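Local atomic coordinates of FYVE, RhoGEF and PH domain-containing protein 5 (Homo sapiens, PDB entry 3MPX), a protein that activates the small GTPase CDC42 by exchanging its bound GDP for GTP, and mediates this activation in response to VEGF. Residues V106-L111 with S191-N196. Residues are numbered along the deposited sequence; the frame is centred on the assembly and turned at random.
Sequences VADVFL and SAEYDN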
loop_
_atom_site.group_PDB
_atom_site.type_symbol
_atom_site.label_atom_id
_atom_site.label_comp_id
_atom_site.label_asym_id
_atom_site.label_seq_id
_atom_site.Cartn_x
_atom_site.Cartn_y
_atom_site.Cartn_z
ATOM N N VAL A 106 -2.817 -20.699 -9.739
ATOM C CA VAL A 106 -3.237 -19.302 -9.970
ATOM C C VAL A 106 -2.098 -18.418 -10.460
ATOM O O VAL A 106 -2.370 -17.493 -11.216
ATOM C CB VAL A 106 -3.963 -18.595 -8.800
ATOM C CG1 VAL A 106 -5.379 -19.107 -8.637
ATOM C CG2 VAL A 106 -3.178 -18.634 -7.489
ATOM N N ALA A 107 -0.851 -18.651 -9.987
ATOM C CA ALA A 107 0.316 -17.827 -10.313
ATOM C C ALA A 107 0.466 -17.509 -11.818
ATOM O O ALA A 107 0.589 -16.331 -12.171
ATOM C CB ALA A 107 1.578 -18.460 -9.775
ATOM N N ASP A 108 0.344 -18.533 -12.692
ATOM C CA ASP A 108 0.453 -18.422 -14.160
ATOM C C ASP A 108 -0.500 -17.378 -14.798
ATOM O O ASP A 108 -0.264 -16.951 -15.929
ATOM C CB ASP A 108 0.261 -19.790 -14.825
ATOM C CG ASP A 108 -1.139 -20.314 -14.695
ATOM O OD1 ASP A 108 -1.459 -20.895 -13.631
ATOM O OD2 ASP A 108 -1.925 -20.123 -15.638
ATOM N N VAL A 109 -1.549 -16.970 -14.078
ATOM C CA VAL A 109 -2.463 -15.914 -14.504
ATOM C C VAL A 109 -1.673 -14.587 -14.588
ATOM O O VAL A 109 -1.941 -13.782 -15.478
ATOM C CB VAL A 109 -3.661 -15.788 -13.532
ATOM C CG1 VAL A 109 -4.450 -14.491 -13.747
ATOM C CG2 VAL A 109 -4.565 -17.022 -13.597
ATOM N N PHE A 110 -0.703 -14.368 -13.683
ATOM C CA PHE A 110 0.101 -13.150 -13.711
ATOM C C PHE A 110 1.132 -13.193 -14.856
ATOM O O PHE A 110 1.221 -12.241 -15.628
ATOM C CB PHE A 110 0.753 -12.878 -12.345
ATOM C CG PHE A 110 -0.239 -12.712 -11.217
ATOM C CD1 PHE A 110 -0.717 -11.457 -10.869
ATOM C CD2 PHE A 110 -0.686 -13.815 -10.488
ATOM C CE1 PHE A 110 -1.630 -11.304 -9.815
ATOM C CE2 PHE A 110 -1.590 -13.657 -9.428
ATOM C CZ PHE A 110 -2.063 -12.404 -9.109
ATOM N N LEU A 111 1.859 -14.311 -14.981
ATOM C CA LEU A 111 2.871 -14.608 -16.008
ATOM C C LEU A 111 2.347 -14.392 -17.429
ATOM O O LEU A 111 3.071 -13.890 -18.304
ATOM C CB LEU A 111 3.297 -16.084 -15.905
ATOM C CG LEU A 111 4.006 -16.573 -14.658
ATOM C CD1 LEU A 111 4.239 -18.054 -14.767
ATOM C CD2 LEU A 111 5.348 -15.876 -14.454
ATOM N N SER A 191 7.400 -27.587 -6.938
ATOM C CA SER A 191 6.183 -27.530 -7.740
ATOM C C SER A 191 6.299 -26.558 -8.899
ATOM O O SER A 191 6.926 -25.502 -8.766
ATOM C CB SER A 191 4.995 -27.127 -6.866
ATOM N N ALA A 192 5.628 -26.880 -10.014
ATOM C CA ALA A 192 5.537 -25.991 -11.169
ATOM C C ALA A 192 4.858 -24.663 -10.741
ATOM O O ALA A 192 5.077 -23.630 -11.377
ATOM C CB ALA A 192 4.729 -26.654 -12.270
ATOM N N GLU A 193 4.080 -24.691 -9.634
ATOM C CA GLU A 193 3.382 -23.532 -9.085
ATOM C C GLU A 193 4.318 -22.678 -8.217
ATOM O O GLU A 193 4.194 -21.457 -8.246
ATOM C CB GLU A 193 2.114 -23.976 -8.333
ATOM C CG GLU A 193 1.149 -22.874 -7.926
ATOM C CD GLU A 193 0.382 -22.098 -8.978
ATOM O OE1 GLU A 193 -0.445 -21.244 -8.577
ATOM O OE2 GLU A 193 0.614 -22.315 -10.191
ATOM N N TYR A 194 5.262 -23.301 -7.472
ATOM C CA TYR A 194 6.262 -22.584 -6.652
ATOM C C TYR A 194 7.150 -21.772 -7.595
ATOM O O TYR A 194 7.502 -20.635 -7.285
ATOM C CB TYR A 194 7.118 -23.566 -5.826
ATOM C CG TYR A 194 8.181 -22.914 -4.958
ATOM C CD1 TYR A 194 7.959 -22.687 -3.600
ATOM C CD2 TYR A 194 9.434 -22.592 -5.476
ATOM C CE1 TYR A 194 8.936 -22.099 -2.796
ATOM C CE2 TYR A 194 10.420 -22.012 -4.680
ATOM C CZ TYR A 194 10.157 -21.742 -3.348
ATOM O OH TYR A 194 11.130 -21.156 -2.579
ATOM N N ASP A 195 7.482 -22.371 -8.754
ATOM C CA ASP A 195 8.279 -21.781 -9.817
ATOM C C ASP A 195 7.564 -20.590 -10.437
ATOM O O ASP A 195 8.135 -19.493 -10.492
ATOM C CB ASP A 195 8.627 -22.841 -10.871
ATOM C CG ASP A 195 9.943 -23.553 -10.603
ATOM O OD1 ASP A 195 10.262 -23.799 -9.409
ATOM O OD2 ASP A 195 10.668 -23.848 -11.583
ATOM N N ASN A 196 6.309 -20.802 -10.862
ATOM C CA ASN A 196 5.440 -19.781 -11.453
ATOM C C ASN A 196 5.184 -18.605 -10.512
ATOM O O ASN A 196 5.132 -17.468 -10.998
ATOM C CB ASN A 196 4.110 -20.401 -11.872
ATOM C CG ASN A 196 4.209 -21.342 -13.045
ATOM O OD1 ASN A 196 5.269 -21.528 -13.659
ATOM N ND2 ASN A 196 3.091 -21.955 -13.379
#
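OE1 of Glu-193 accepts two backbone N-H groups from the turn that leads into the short, weakly bonded helix at about 108-111: Val-106 N at 2.7 Å and Ala-107 N at 3.0 Å. Both bonds are nearly straight and use the syn side of the carboxylate, yet the donors come from opposite faces of its plane, each 30° out of it. The hydroxyl of Tyr-183, on helix 162-184, bonds to the same oxygen. Glutamate suits the place because its chain, with CG anti to the backbone N (chi1 -169°) and a bend at chi2, carries the carboxylate across from the first turn of helix 192-214. With an alanine here, the two amides and the Tyr-183 hydroxyl would probably lose their shared acceptor. The contact lies in the all-helical DH domain, the catalytic exchange module of Dbl-family proteins. One turn on, Asn-196 packs against small Ala-107, whose CB comes within 3.8 Å of Asn-196 CB; the Leu-111 and Asn-196 side chains cross at about a right angle, Leu-111 CD1 lying 3.7 Å from Asn-196 CG. Asp-108 OD1 is 4.3 Å from Glu-193 OE2, a like-charge approach probably offset by the salt bridge of Asp-108 OD2 with Arg-96.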